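Local structure of flavin-dependent monooxygenase, oxygenase subunit HsaA (Mycobacterium tuberculosis, 3AFF) at residues Q28-E31 and L36-E39; F50-P55 and L61-A66; L67-T72 and H237-S242; A97-R102 and W150-G155; G155-D160 and H205-Y210. The protein probably hydroxylates the aromatic ring of the cholesterol breakdown product 3-HSA with reduced FMN and molecular oxygen, as the oxygenase component of a two-component monooxygenase. All blocks are in the same frame, centred on the assembly; numbering follows the deposited sequence.

Contact 1: Q28-E31 and L36-E39; sequences QATE and LPDE
Thr30 packs against Leu36 and Pro37 in the short connection between helix 9-33 and helix 38-47. The contact is small and buried, about 124 Å² over both sides. No hydrogen bond crosses it. The backbones come closest at Thr30 CA and Leu36 CA, 5.8 Å apart. Thr30 divides its two branches between the two partners. Its OG1 meets the CG-CD edge of the Pro37 ring, 3.3 Å from Pro37 CD and 3.4 Å from Pro37 CG. The two side chains cross at about a right angle. Thr30 CG2 stands anti to the backbone N (OG1 at chi1 -67°), and this turns the methyl toward Leu36, with Thr30 CG2 3.8 Å from Leu36 CD1. The CB of Leu36 is directed away from helix 9-33, so the leucine reaches the threonine through its CD1 branch. Pro37 occupies the N-cap position of helix 38-47. Leu36 O accepts a hydrogen bond from His147 NE2. Leu36 also packs on Thr82 and Val85 of helix 80-96, and its side chain is about 7 Å from that of Trp84, which probably binds FMN. Pro37 N carries no hydrogen, so the ring offers Thr30 OG1 only CH2 groups here. The hydroxyl instead makes a weak hydrogen bond to Arg26 O in its own helix. Between these two segments the contact is therefore van der Waals only.

Contact 2: F50-P55 and L61-A66; sequences FTLLQP and LQCDPA
In the loop between helices 38-47 and 65-76, which folds back on itself, the carbonyl oxygens of Thr51, Leu52 and Gln54 accept the N-H groups of Leu61, Cys63 and Gln62 respectively. Leu61 N to Thr51 O is 2.8 Å and nearly straight at 171°, with the donor above the carbonyl plane. Cys63 N meets Leu52 O at 2.7 Å, almost in line with the C=O bond (160°). Gln62 N reaches Gln54 O at 2.8 Å, somewhat tilted from the carbonyl plane. Apolar side chains add to the main-chain bonds. Cys63 SG sits between its own backbone N and carbonyl carbon (chi1 79°). From there it touches Leu52 CB at 3.8 Å and Leu53 CD2 at 4.1 Å. Leu61 CD1 lies 4.1 Å from Leu52 CD2 and also rests on the Thr51 hydroxyl, which is hydrogen-bonded to Gly48 O. Gln62 OE1 lies alongside Pro55, 3.6 Å from Pro55 CA, and accepts from Gln56 N. Asp64 is the N-cap of helix 65-76. Its OD1 takes Ala66 N at 3.0 Å from above the carboxylate plane. Leu52 and Leu61 both pack on Val12 of helix 9-33, and Leu53 packs on Trp94 of helix 80-96. Thr51 O also accepts a weak bond from Gln54 N, so this carbonyl has two donors. Backbone groups of an irregular loop are thus paired with one another: three main-chain bonds join the two segments directly, and side-chain bonds to neighbouring backbone atoms add to them.

Contact 3: L67-T72 and H237-S242; sequences LFFEAT and HPTTIS
Phe69 of helix 65-76 faces Thr239 of helix 233-259, a helix-helix contact in the acyl-CoA dehydrogenase-like fold. It joins the N-terminal helical region to the C-terminal one. The main interaction is CH-pi. Thr239 CG2 sits 3.5 Å from the centroid of the Phe69 ring and only 7° off the ring normal. The methyl is therefore centred over one face. With Thr239 OG1 at chi1 -54°, the methyl is left opposite the backbone N and facing the ring. Van der Waals contact adds the backbone of the next residue: Phe69 CE1 is 3.8 Å from Thr240 N, an oblique approach. Helix 286-309 also borders the pair, with Ile298 on Phe69 and Val301 on Thr239. No hydrogen bond crosses between the segments. Thr239 OG1 is hydrogen-bonded to Thr235 O in its own helix and to Gln326 OE1 of helix 316-342. Thr240 packs on Ile88 and Val91 of helix 80-96, and its side chain lies about 7 Å from that of Tyr120, which probably binds FMN. On the side of helix 65-76, Thr72 OG1 donates to Phe69 O at 2.7 Å.

Contact 4: A97-R102 and W150-G155; sequences ALFDQR and WTFVGG
Phe99 and Phe152 make the whole of this contact, each burying about 41 Å² against the other. Phe99 lies in the loop that leads into helix 101-108, and Phe152 lies on strand 150-159. Their backbones are far apart, with Phe99 CA 11.1 Å from Phe152 CA, and both CB atoms point across the gap. The CE2-CZ side of Phe99 meets the CE1 corner of Phe152. Phe152 CE1 is 3.4 Å from Phe99 CE2 and 3.6 Å from Phe99 CZ. The planes are nearly parallel, at 20°, but the rings are slid apart and barely overlap. Their centroids are 5.2 Å apart. The two side chains run past each other in opposite directions. Phe152 has CG anti to its carbonyl carbon (chi1 -58°), which sends the ring out from the strand toward Phe99. His95 touches both rings and is edge-to-face with Phe99. Leu170 of strand 162-172 also packs on both. The backbone of Phe152 is fixed in the sheet by hydrogen bonds to Ser117 and Ser119. Phe152 also reaches the flavin region: its side chain is about 3 Å from that of Tyr120, which probably binds FMN. The arrangement is an aromatic pair at the seam between the N-terminal helices and the central beta domain of the acyl-CoA dehydrogenase-like fold, beside the probable flavin site.

Contact 5: G155-D160 and H205-Y210; sequences GPVIKD and HRFLSY
Phe207 reaches from strand 207-209 to Val157 on strand 150-159, and its ring carries nearly all of this small, buried contact. The CB of Phe207 points toward the other strand. A chi1 of 168° places CG opposite the backbone N and carries the ring out across the gap. The first carbons bridge the distance, and contact begins at the far half of the ring. Phe207 CE1 is 3.7 Å from Val157 CG2, and Phe207 CE2 is 3.8 Å from the same methyl. The tip atom, Phe207 CZ, comes to 3.4 Å of Val157 CG2. The methyl lies over one face but is offset toward the rim. This is a CH-pi contact, with Val157 CG2 3.8 Å from the ring centroid and 26° off the normal. A single branch of the valine does the touching. Gly155 O approaches the ring edge near its plane, at a loose 4.4 Å from Phe207 CE1. No hydrogen bond joins the two segments. The Phe207 ring also meets those of Phe169 and Tyr133, while Val157 packs on Val128 of strand 124-129. Strands 150-159 and 207-209 do not pair with each other here. Each is antiparallel to strand 162-172, which thus links them in the sheet. Ser209 then caps helix 210-214, its OG bonded to Lys211 N. On strand 150-159, next to Val157, Ile158 packs on Ile158 of a second subunit, so this strand lies between the Phe207 ring and a subunit boundary.

In the fold
Contacts 1, 2, 4 and 5 follow one another along the chain. Contact 3 joins helix 65-76 to helix 233-259 and so spans the segments of contacts 4 and 5. Contacts 2 and 3 share helix 65-76, with centres about 12 Å apart, and touch where Leu53 and Leu52 pack on Phe68. Contacts 4 and 5 share strand 150-159 and Gly155, with centres about 11 Å apart, and Phe99 packs on Leu208 between them. Pro55 on Ala97 ties contact 2 to contact 4. Contacts 1 and 5 are farthest apart, about 36 Å between centres. The set runs from the N-terminal helices to the beta domain, past residues that probably bind FMN.

Contact 1: Q28-E31 and L36-E39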
# COMPACT_ATOMS: atom_id res chain seq x y z
N GLN A 28 25.11 39.33 19.26
CA GLN A 28 24.14 39.90 20.20
C GLN A 28 24.12 41.41 20.05
O GLN A 28 23.05 42.02 20.13
CB GLN A 28 24.41 39.49 21.66
CG GLN A 28 23.41 40.07 22.70
CD GLN A 28 21.94 39.50 22.61
OE1 GLN A 28 21.69 38.28 22.78
NE2 GLN A 28 20.96 40.39 22.39
N ALA A 29 25.29 42.01 19.83
CA ALA A 29 25.43 43.45 19.59
C ALA A 29 24.64 43.90 18.36
O ALA A 29 24.05 45.00 18.35
CB ALA A 29 26.93 43.82 19.44
N THR A 30 24.65 43.06 17.33
CA THR A 30 23.92 43.26 16.06
C THR A 30 22.42 43.29 16.34
O THR A 30 21.77 44.29 16.00
CB THR A 30 24.32 42.24 14.97
OG1 THR A 30 25.69 42.48 14.58
CG2 THR A 30 23.42 42.31 13.72
N GLU A 31 21.88 42.24 16.96
CA GLU A 31 20.50 42.28 17.46
C GLU A 31 20.15 43.54 18.26
O GLU A 31 19.08 44.13 18.07
CB GLU A 31 20.20 41.08 18.34
CG GLU A 31 19.98 39.77 17.60
CD GLU A 31 19.49 38.67 18.56
OE1 GLU A 31 20.24 38.37 19.53
OE2 GLU A 31 18.37 38.13 18.36
N LEU A 36 22.70 46.30 10.97
CA LEU A 36 24.11 45.89 10.95
C LEU A 36 25.07 47.00 11.41
O LEU A 36 24.94 48.17 11.00
CB LEU A 36 24.50 45.37 9.57
CG LEU A 36 24.52 43.86 9.25
CD1 LEU A 36 23.43 43.04 9.96
CD2 LEU A 36 24.61 43.57 7.75
N PRO A 37 26.06 46.63 12.27
CA PRO A 37 27.08 47.59 12.69
C PRO A 37 27.87 48.07 11.48
O PRO A 37 28.14 47.29 10.58
CB PRO A 37 27.98 46.76 13.66
CG PRO A 37 27.06 45.59 14.10
CD PRO A 37 26.26 45.29 12.87
N ASP A 38 28.20 49.36 11.43
CA ASP A 38 29.01 49.90 10.34
C ASP A 38 30.24 49.04 10.09
O ASP A 38 30.61 48.82 8.94
CB ASP A 38 29.43 51.35 10.60
CG ASP A 38 28.25 52.32 10.61
OD1 ASP A 38 27.18 52.00 10.03
OD2 ASP A 38 28.39 53.41 11.22
N GLU A 39 30.84 48.54 11.18
CA GLU A 39 32.05 47.73 11.14
C GLU A 39 31.88 46.47 10.29
O GLU A 39 32.80 46.08 9.56
CB GLU A 39 32.50 47.36 12.58
CG GLU A 39 33.81 46.51 12.66
CD GLU A 39 34.48 46.48 14.08
OE1 GLU A 39 35.73 46.14 14.16
OE2 GLU A 39 33.77 46.78 15.11

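Contact 2: F50-P55 and L61-A66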
# COMPACT_ATOMS: atom_id res chain seq x y z
N PHE A 50 30.32 42.79 -1.74
CA PHE A 50 29.30 43.45 -2.60
C PHE A 50 29.64 43.47 -4.07
O PHE A 50 28.72 43.58 -4.94
CB PHE A 50 28.96 44.85 -2.09
CG PHE A 50 28.43 44.85 -0.71
CD1 PHE A 50 27.14 44.34 -0.44
CD2 PHE A 50 29.22 45.27 0.32
CE1 PHE A 50 26.63 44.32 0.88
CE2 PHE A 50 28.73 45.25 1.63
CZ PHE A 50 27.44 44.77 1.91
N THR A 51 30.91 43.27 -4.40
CA THR A 51 31.31 43.17 -5.82
C THR A 51 30.97 41.86 -6.52
O THR A 51 31.04 41.79 -7.77
CB THR A 51 32.84 43.43 -6.05
OG1 THR A 51 33.60 42.30 -5.56
CG2 THR A 51 33.27 44.72 -5.33
N LEU A 52 30.57 40.83 -5.75
CA LEU A 52 30.51 39.47 -6.26
C LEU A 52 29.66 39.32 -7.49
O LEU A 52 30.07 38.71 -8.48
CB LEU A 52 29.98 38.51 -5.17
CG LEU A 52 31.03 38.01 -4.16
CD1 LEU A 52 30.42 37.41 -2.89
CD2 LEU A 52 32.13 37.09 -4.82
N LEU A 53 28.46 39.89 -7.42
CA LEU A 53 27.48 39.81 -8.49
C LEU A 53 27.34 41.10 -9.29
O LEU A 53 26.54 41.18 -10.22
CB LEU A 53 26.12 39.44 -7.87
CG LEU A 53 25.98 37.96 -7.45
CD1 LEU A 53 24.62 37.82 -6.77
CD2 LEU A 53 25.96 37.11 -8.75
N GLN A 54 28.14 42.10 -8.94
CA GLN A 54 28.25 43.38 -9.67
C GLN A 54 28.96 43.22 -11.05
O GLN A 54 29.85 42.40 -11.17
CB GLN A 54 28.97 44.37 -8.78
CG GLN A 54 29.12 45.77 -9.41
CD GLN A 54 29.70 46.75 -8.45
OE1 GLN A 54 30.59 46.40 -7.66
NE2 GLN A 54 29.22 48.00 -8.49
N PRO A 55 28.52 43.94 -12.09
CA PRO A 55 29.20 43.80 -13.39
C PRO A 55 30.67 44.26 -13.42
O PRO A 55 31.12 45.11 -12.63
CB PRO A 55 28.29 44.60 -14.35
CG PRO A 55 26.97 44.70 -13.59
CD PRO A 55 27.32 44.79 -12.19
N LEU A 61 32.74 41.31 -9.94
CA LEU A 61 33.17 39.99 -10.38
C LEU A 61 32.17 39.22 -11.18
O LEU A 61 32.52 38.15 -11.67
CB LEU A 61 33.67 39.18 -9.18
CG LEU A 61 34.76 39.86 -8.36
CD1 LEU A 61 34.90 39.24 -6.98
CD2 LEU A 61 36.05 39.72 -9.15
N GLN A 62 30.94 39.78 -11.38
CA GLN A 62 29.84 39.11 -12.11
C GLN A 62 29.94 37.58 -11.97
O GLN A 62 29.88 36.83 -12.97
CB GLN A 62 29.80 39.51 -13.59
CG GLN A 62 31.21 39.52 -14.29
CD GLN A 62 31.17 40.27 -15.60
OE1 GLN A 62 30.51 41.31 -15.71
NE2 GLN A 62 31.85 39.74 -16.62
N CYS A 63 30.07 37.15 -10.73
CA CYS A 63 30.43 35.77 -10.39
C CYS A 63 29.40 34.68 -10.58
O CYS A 63 28.22 34.94 -10.89
CB CYS A 63 30.98 35.71 -8.98
SG CYS A 63 29.69 35.73 -7.70
N ASP A 64 29.90 33.44 -10.45
CA ASP A 64 29.07 32.24 -10.45
C ASP A 64 28.03 32.41 -9.32
O ASP A 64 28.40 32.64 -8.14
CB ASP A 64 30.02 31.09 -10.20
CG ASP A 64 29.33 29.75 -9.99
OD1 ASP A 64 28.07 29.65 -9.87
OD2 ASP A 64 30.12 28.77 -9.98
N PRO A 65 26.72 32.40 -9.66
CA PRO A 65 25.72 32.71 -8.60
C PRO A 65 25.74 31.67 -7.42
O PRO A 65 25.45 32.01 -6.29
CB PRO A 65 24.40 32.74 -9.39
CG PRO A 65 24.64 31.78 -10.49
CD PRO A 65 26.05 32.16 -10.95
N ALA A 66 26.23 30.45 -7.66
CA ALA A 66 26.34 29.50 -6.56
C ALA A 66 27.38 29.91 -5.52
O ALA A 66 27.23 29.66 -4.30
CB ALA A 66 26.57 28.10 -7.11

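Contact 3: L67-T72 and H237-S242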
# COMPACT_ATOMS: atom_id res chain seq x y z
N LEU A 67 28.45 30.59 -5.96
CA LEU A 67 29.42 31.10 -5.02
C LEU A 67 28.90 32.24 -4.19
O LEU A 67 29.27 32.38 -3.01
CB LEU A 67 30.68 31.58 -5.74
CG LEU A 67 31.43 30.43 -6.40
CD1 LEU A 67 32.63 31.01 -7.11
CD2 LEU A 67 31.87 29.32 -5.36
N PHE A 68 28.13 33.13 -4.81
CA PHE A 68 27.48 34.18 -4.04
C PHE A 68 26.58 33.60 -2.95
O PHE A 68 26.64 34.05 -1.82
CB PHE A 68 26.65 35.11 -4.95
CG PHE A 68 25.91 36.17 -4.16
CD1 PHE A 68 26.55 37.35 -3.77
CD2 PHE A 68 24.57 35.96 -3.77
CE1 PHE A 68 25.88 38.31 -3.05
CE2 PHE A 68 23.91 36.92 -3.01
CZ PHE A 68 24.56 38.08 -2.67
N PHE A 69 25.73 32.62 -3.27
CA PHE A 69 24.85 32.03 -2.22
C PHE A 69 25.58 31.28 -1.09
O PHE A 69 25.20 31.39 0.09
CB PHE A 69 23.67 31.23 -2.83
CG PHE A 69 22.76 32.09 -3.65
CD1 PHE A 69 22.13 33.20 -3.09
CD2 PHE A 69 22.55 31.82 -5.02
CE1 PHE A 69 21.28 34.03 -3.87
CE2 PHE A 69 21.71 32.62 -5.81
CZ PHE A 69 21.06 33.74 -5.26
N GLU A 70 26.69 30.61 -1.44
CA GLU A 70 27.58 29.98 -0.46
C GLU A 70 28.16 30.96 0.55
O GLU A 70 28.16 30.71 1.75
CB GLU A 70 28.74 29.22 -1.20
CG GLU A 70 29.89 28.80 -0.30
CD GLU A 70 29.46 27.73 0.72
OE1 GLU A 70 30.17 27.61 1.79
OE2 GLU A 70 28.40 27.06 0.46
N ALA A 71 28.67 32.08 0.05
CA ALA A 71 29.01 33.23 0.87
C ALA A 71 27.95 33.66 1.87
O ALA A 71 28.26 33.91 3.07
CB ALA A 71 29.39 34.44 -0.09
N THR A 72 26.69 33.79 1.43
CA THR A 72 25.62 34.14 2.37
C THR A 72 25.31 33.05 3.39
O THR A 72 24.88 33.33 4.52
CB THR A 72 24.30 34.53 1.62
OG1 THR A 72 23.69 33.37 1.05
CG2 THR A 72 24.63 35.55 0.47
N HIS A 237 15.58 35.42 -6.92
CA HIS A 237 14.88 36.20 -5.93
C HIS A 237 14.55 35.36 -4.69
O HIS A 237 14.94 35.77 -3.58
CB HIS A 237 13.62 36.92 -6.55
CG HIS A 237 12.79 37.65 -5.55
ND1 HIS A 237 13.34 38.51 -4.61
CD2 HIS A 237 11.45 37.69 -5.35
CE1 HIS A 237 12.38 38.98 -3.84
NE2 HIS A 237 11.22 38.55 -4.30
N PRO A 238 13.83 34.22 -4.81
CA PRO A 238 13.70 33.44 -3.56
C PRO A 238 14.97 32.82 -2.98
O PRO A 238 15.07 32.72 -1.78
CB PRO A 238 12.66 32.33 -3.94
CG PRO A 238 12.81 32.17 -5.34
CD PRO A 238 13.00 33.62 -5.87
N THR A 239 15.94 32.39 -3.80
CA THR A 239 17.20 31.84 -3.26
C THR A 239 17.87 32.83 -2.38
O THR A 239 18.52 32.47 -1.42
CB THR A 239 18.16 31.33 -4.39
OG1 THR A 239 17.45 30.42 -5.20
CG2 THR A 239 19.38 30.61 -3.84
N THR A 240 17.69 34.12 -2.66
CA THR A 240 18.27 35.18 -1.81
C THR A 240 17.93 35.04 -0.35
O THR A 240 18.77 35.34 0.51
CB THR A 240 17.80 36.65 -2.31
OG1 THR A 240 18.34 37.70 -1.53
CG2 THR A 240 16.25 36.83 -2.23
N ILE A 241 16.69 34.58 -0.10
CA ILE A 241 16.07 34.35 1.21
C ILE A 241 16.38 32.91 1.75
O ILE A 241 16.78 32.74 2.90
CB ILE A 241 14.46 34.56 1.03
CG1 ILE A 241 14.16 36.03 0.91
CG2 ILE A 241 13.62 34.07 2.20
CD1 ILE A 241 15.25 36.92 1.42
N SER A 242 16.20 31.91 0.89
CA SER A 242 16.37 30.53 1.29
C SER A 242 17.82 30.19 1.66
O SER A 242 18.03 29.42 2.61
CB SER A 242 15.89 29.58 0.22
OG SER A 242 14.50 29.81 -0.06

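Contact 4: A97-R102 and W150-G155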
# COMPACT_ATOMS: atom_id res chain seq x y z
N ALA A 97 22.16 45.63 -12.54
CA ALA A 97 22.81 45.24 -13.80
C ALA A 97 21.81 45.04 -14.90
O ALA A 97 22.22 45.06 -16.03
CB ALA A 97 23.59 43.88 -13.59
N LEU A 98 20.51 44.79 -14.60
CA LEU A 98 19.53 44.58 -15.67
C LEU A 98 18.82 45.91 -16.02
O LEU A 98 18.14 46.01 -17.01
CB LEU A 98 18.46 43.56 -15.23
CG LEU A 98 18.98 42.20 -14.70
CD1 LEU A 98 17.84 41.39 -14.08
CD2 LEU A 98 19.66 41.38 -15.86
N PHE A 99 19.01 46.91 -15.20
CA PHE A 99 18.48 48.29 -15.48
C PHE A 99 19.23 48.91 -16.68
O PHE A 99 20.36 48.51 -17.04
CB PHE A 99 18.63 49.16 -14.23
CG PHE A 99 17.41 49.07 -13.32
CD1 PHE A 99 16.52 50.12 -13.25
CD2 PHE A 99 17.14 47.90 -12.61
CE1 PHE A 99 15.40 50.05 -12.43
CE2 PHE A 99 16.00 47.80 -11.77
CZ PHE A 99 15.12 48.86 -11.70
N ASP A 100 18.65 49.91 -17.33
CA ASP A 100 19.43 50.36 -18.42
C ASP A 100 20.69 51.15 -17.98
O ASP A 100 20.86 51.57 -16.85
CB ASP A 100 18.57 50.89 -19.57
CG ASP A 100 18.05 52.24 -19.33
OD1 ASP A 100 18.70 52.95 -18.56
OD2 ASP A 100 16.99 52.58 -19.92
N GLN A 101 21.67 51.17 -18.87
CA GLN A 101 23.00 51.70 -18.55
C GLN A 101 22.91 53.08 -17.87
O GLN A 101 23.66 53.40 -16.93
CB GLN A 101 23.77 51.81 -19.87
CG GLN A 101 25.21 52.32 -19.76
CD GLN A 101 26.11 51.39 -18.96
OE1 GLN A 101 25.87 50.18 -18.93
NE2 GLN A 101 27.17 51.94 -18.34
N ARG A 102 21.96 53.93 -18.31
CA ARG A 102 21.85 55.26 -17.64
C ARG A 102 21.53 55.19 -16.13
O ARG A 102 22.02 56.01 -15.35
CB ARG A 102 20.84 56.13 -18.39
CG ARG A 102 20.77 57.56 -17.89
CD ARG A 102 20.18 58.58 -18.95
NE ARG A 102 18.88 58.20 -19.53
CZ ARG A 102 18.75 57.77 -20.78
NH1 ARG A 102 19.86 57.72 -21.56
NH2 ARG A 102 17.55 57.39 -21.25
N TRP A 150 20.28 54.26 -2.36
CA TRP A 150 19.24 54.16 -3.35
C TRP A 150 18.37 52.95 -2.93
O TRP A 150 18.81 52.11 -2.13
CB TRP A 150 19.87 53.76 -4.67
CG TRP A 150 20.66 54.85 -5.42
CD1 TRP A 150 21.98 55.21 -5.22
CD2 TRP A 150 20.17 55.65 -6.51
NE1 TRP A 150 22.31 56.21 -6.11
CE2 TRP A 150 21.22 56.51 -6.90
CE3 TRP A 150 18.94 55.73 -7.19
CZ2 TRP A 150 21.10 57.44 -7.97
CZ3 TRP A 150 18.81 56.65 -8.23
CH2 TRP A 150 19.91 57.48 -8.63
N THR A 151 17.16 52.85 -3.50
CA THR A 151 16.30 51.73 -3.22
C THR A 151 15.51 51.35 -4.44
O THR A 151 15.15 52.20 -5.26
CB THR A 151 15.32 52.03 -2.02
OG1 THR A 151 14.87 50.80 -1.50
CG2 THR A 151 14.07 52.95 -2.44
N PHE A 152 15.15 50.07 -4.50
CA PHE A 152 14.02 49.62 -5.37
C PHE A 152 12.71 49.58 -4.60
O PHE A 152 12.69 49.19 -3.46
CB PHE A 152 14.25 48.20 -5.89
CG PHE A 152 15.54 48.03 -6.69
CD1 PHE A 152 15.81 48.83 -7.81
CD2 PHE A 152 16.45 47.03 -6.34
CE1 PHE A 152 16.97 48.62 -8.60
CE2 PHE A 152 17.64 46.85 -7.13
CZ PHE A 152 17.87 47.63 -8.25
N VAL A 153 11.61 49.94 -5.24
CA VAL A 153 10.29 49.74 -4.62
C VAL A 153 9.48 49.14 -5.76
O VAL A 153 9.61 49.56 -6.92
CB VAL A 153 9.60 51.10 -4.10
CG1 VAL A 153 10.27 51.57 -2.85
CG2 VAL A 153 9.60 52.17 -5.19
N GLY A 154 8.66 48.16 -5.42
CA GLY A 154 7.85 47.51 -6.40
C GLY A 154 6.40 47.97 -6.44
O GLY A 154 5.85 48.37 -5.44
N GLY A 155 5.80 47.86 -7.62
CA GLY A 155 4.42 48.21 -7.81
C GLY A 155 4.06 48.30 -9.27
O GLY A 155 4.94 48.19 -10.15

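Contact 5: G155-D160 and H205-Y210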
# COMPACT_ATOMS: atom_id res chain seq x y z
N GLY A 155 5.80 47.86 -7.62
CA GLY A 155 4.42 48.21 -7.81
C GLY A 155 4.06 48.30 -9.27
O GLY A 155 4.94 48.19 -10.15
N PRO A 156 2.76 48.50 -9.54
CA PRO A 156 2.28 48.62 -10.90
C PRO A 156 2.57 50.04 -11.41
O PRO A 156 2.73 50.93 -10.61
CB PRO A 156 0.77 48.39 -10.78
CG PRO A 156 0.43 48.79 -9.33
CD PRO A 156 1.70 48.64 -8.53
N VAL A 157 2.61 50.19 -12.72
CA VAL A 157 2.51 51.48 -13.44
C VAL A 157 1.03 51.73 -13.75
O VAL A 157 0.38 50.83 -14.24
CB VAL A 157 3.31 51.35 -14.74
CG1 VAL A 157 3.09 52.49 -15.65
CG2 VAL A 157 4.80 51.21 -14.42
N ILE A 158 0.49 52.92 -13.41
CA ILE A 158 -0.93 53.26 -13.66
C ILE A 158 -0.95 54.25 -14.78
O ILE A 158 -0.23 55.25 -14.72
CB ILE A 158 -1.60 53.96 -12.45
CG1 ILE A 158 -1.52 53.09 -11.18
CG2 ILE A 158 -3.10 54.39 -12.79
CD1 ILE A 158 -1.86 51.66 -11.38
N LYS A 159 -1.65 53.93 -15.86
CA LYS A 159 -1.73 54.79 -17.03
C LYS A 159 -3.16 54.88 -17.52
O LYS A 159 -3.81 53.85 -17.69
CB LYS A 159 -0.84 54.26 -18.17
CG LYS A 159 -0.97 54.97 -19.50
CD LYS A 159 0.26 54.70 -20.36
CE LYS A 159 -0.05 54.92 -21.83
NZ LYS A 159 1.16 54.64 -22.67
N ASP A 160 -3.63 56.11 -17.81
CA ASP A 160 -4.99 56.32 -18.22
C ASP A 160 -5.95 55.70 -17.16
O ASP A 160 -7.01 55.20 -17.51
CB ASP A 160 -5.36 55.73 -19.61
CG ASP A 160 -4.59 56.36 -20.80
OD1 ASP A 160 -4.24 57.55 -20.75
OD2 ASP A 160 -4.36 55.61 -21.79
N HIS A 205 14.01 55.49 -17.40
CA HIS A 205 15.17 54.65 -17.36
C HIS A 205 15.37 54.12 -15.94
O HIS A 205 16.21 53.23 -15.74
CB HIS A 205 16.46 55.33 -17.90
CG HIS A 205 16.87 56.55 -17.12
ND1 HIS A 205 16.28 57.78 -17.31
CD2 HIS A 205 17.75 56.70 -16.12
CE1 HIS A 205 16.80 58.65 -16.47
NE2 HIS A 205 17.68 58.02 -15.72
N ARG A 206 14.60 54.65 -14.97
CA ARG A 206 14.70 54.10 -13.63
C ARG A 206 13.48 53.28 -13.17
O ARG A 206 13.21 53.15 -12.01
CB ARG A 206 15.10 55.18 -12.63
CG ARG A 206 16.57 55.62 -12.71
CD ARG A 206 17.08 56.29 -11.44
NE ARG A 206 16.95 57.74 -11.52
CZ ARG A 206 16.12 58.50 -10.77
NH1 ARG A 206 15.32 57.93 -9.85
NH2 ARG A 206 16.05 59.83 -10.97
N PHE A 207 12.79 52.69 -14.12
CA PHE A 207 11.82 51.67 -13.86
C PHE A 207 12.22 50.47 -14.70
O PHE A 207 12.49 50.67 -15.88
CB PHE A 207 10.44 52.09 -14.38
CG PHE A 207 9.40 50.97 -14.40
CD1 PHE A 207 8.79 50.54 -13.20
CD2 PHE A 207 8.95 50.43 -15.60
CE1 PHE A 207 7.81 49.53 -13.18
CE2 PHE A 207 7.97 49.41 -15.60
CZ PHE A 207 7.38 49.00 -14.39
N LEU A 208 12.12 49.25 -14.15
CA LEU A 208 12.39 48.05 -14.92
C LEU A 208 11.22 47.08 -14.69
O LEU A 208 10.95 46.70 -13.53
CB LEU A 208 13.73 47.40 -14.50
CG LEU A 208 13.98 46.02 -15.13
CD1 LEU A 208 14.10 46.17 -16.63
CD2 LEU A 208 15.21 45.34 -14.56
N SER A 209 10.56 46.71 -15.79
CA SER A 209 9.40 45.83 -15.78
C SER A 209 9.80 44.36 -15.53
O SER A 209 10.87 43.90 -15.98
CB SER A 209 8.76 45.97 -17.16
OG SER A 209 7.65 45.12 -17.34
N TYR A 210 8.96 43.64 -14.81
CA TYR A 210 9.12 42.18 -14.60
C TYR A 210 8.99 41.48 -15.95
O TYR A 210 9.68 40.48 -16.18
CB TYR A 210 8.05 41.68 -13.65
CG TYR A 210 8.35 41.88 -12.19
CD1 TYR A 210 9.45 42.66 -11.78
CD2 TYR A 210 7.56 41.28 -11.20
CE1 TYR A 210 9.75 42.84 -10.44
CE2 TYR A 210 7.87 41.49 -9.79
CZ TYR A 210 8.93 42.27 -9.46
OH TYR A 210 9.27 42.49 -8.16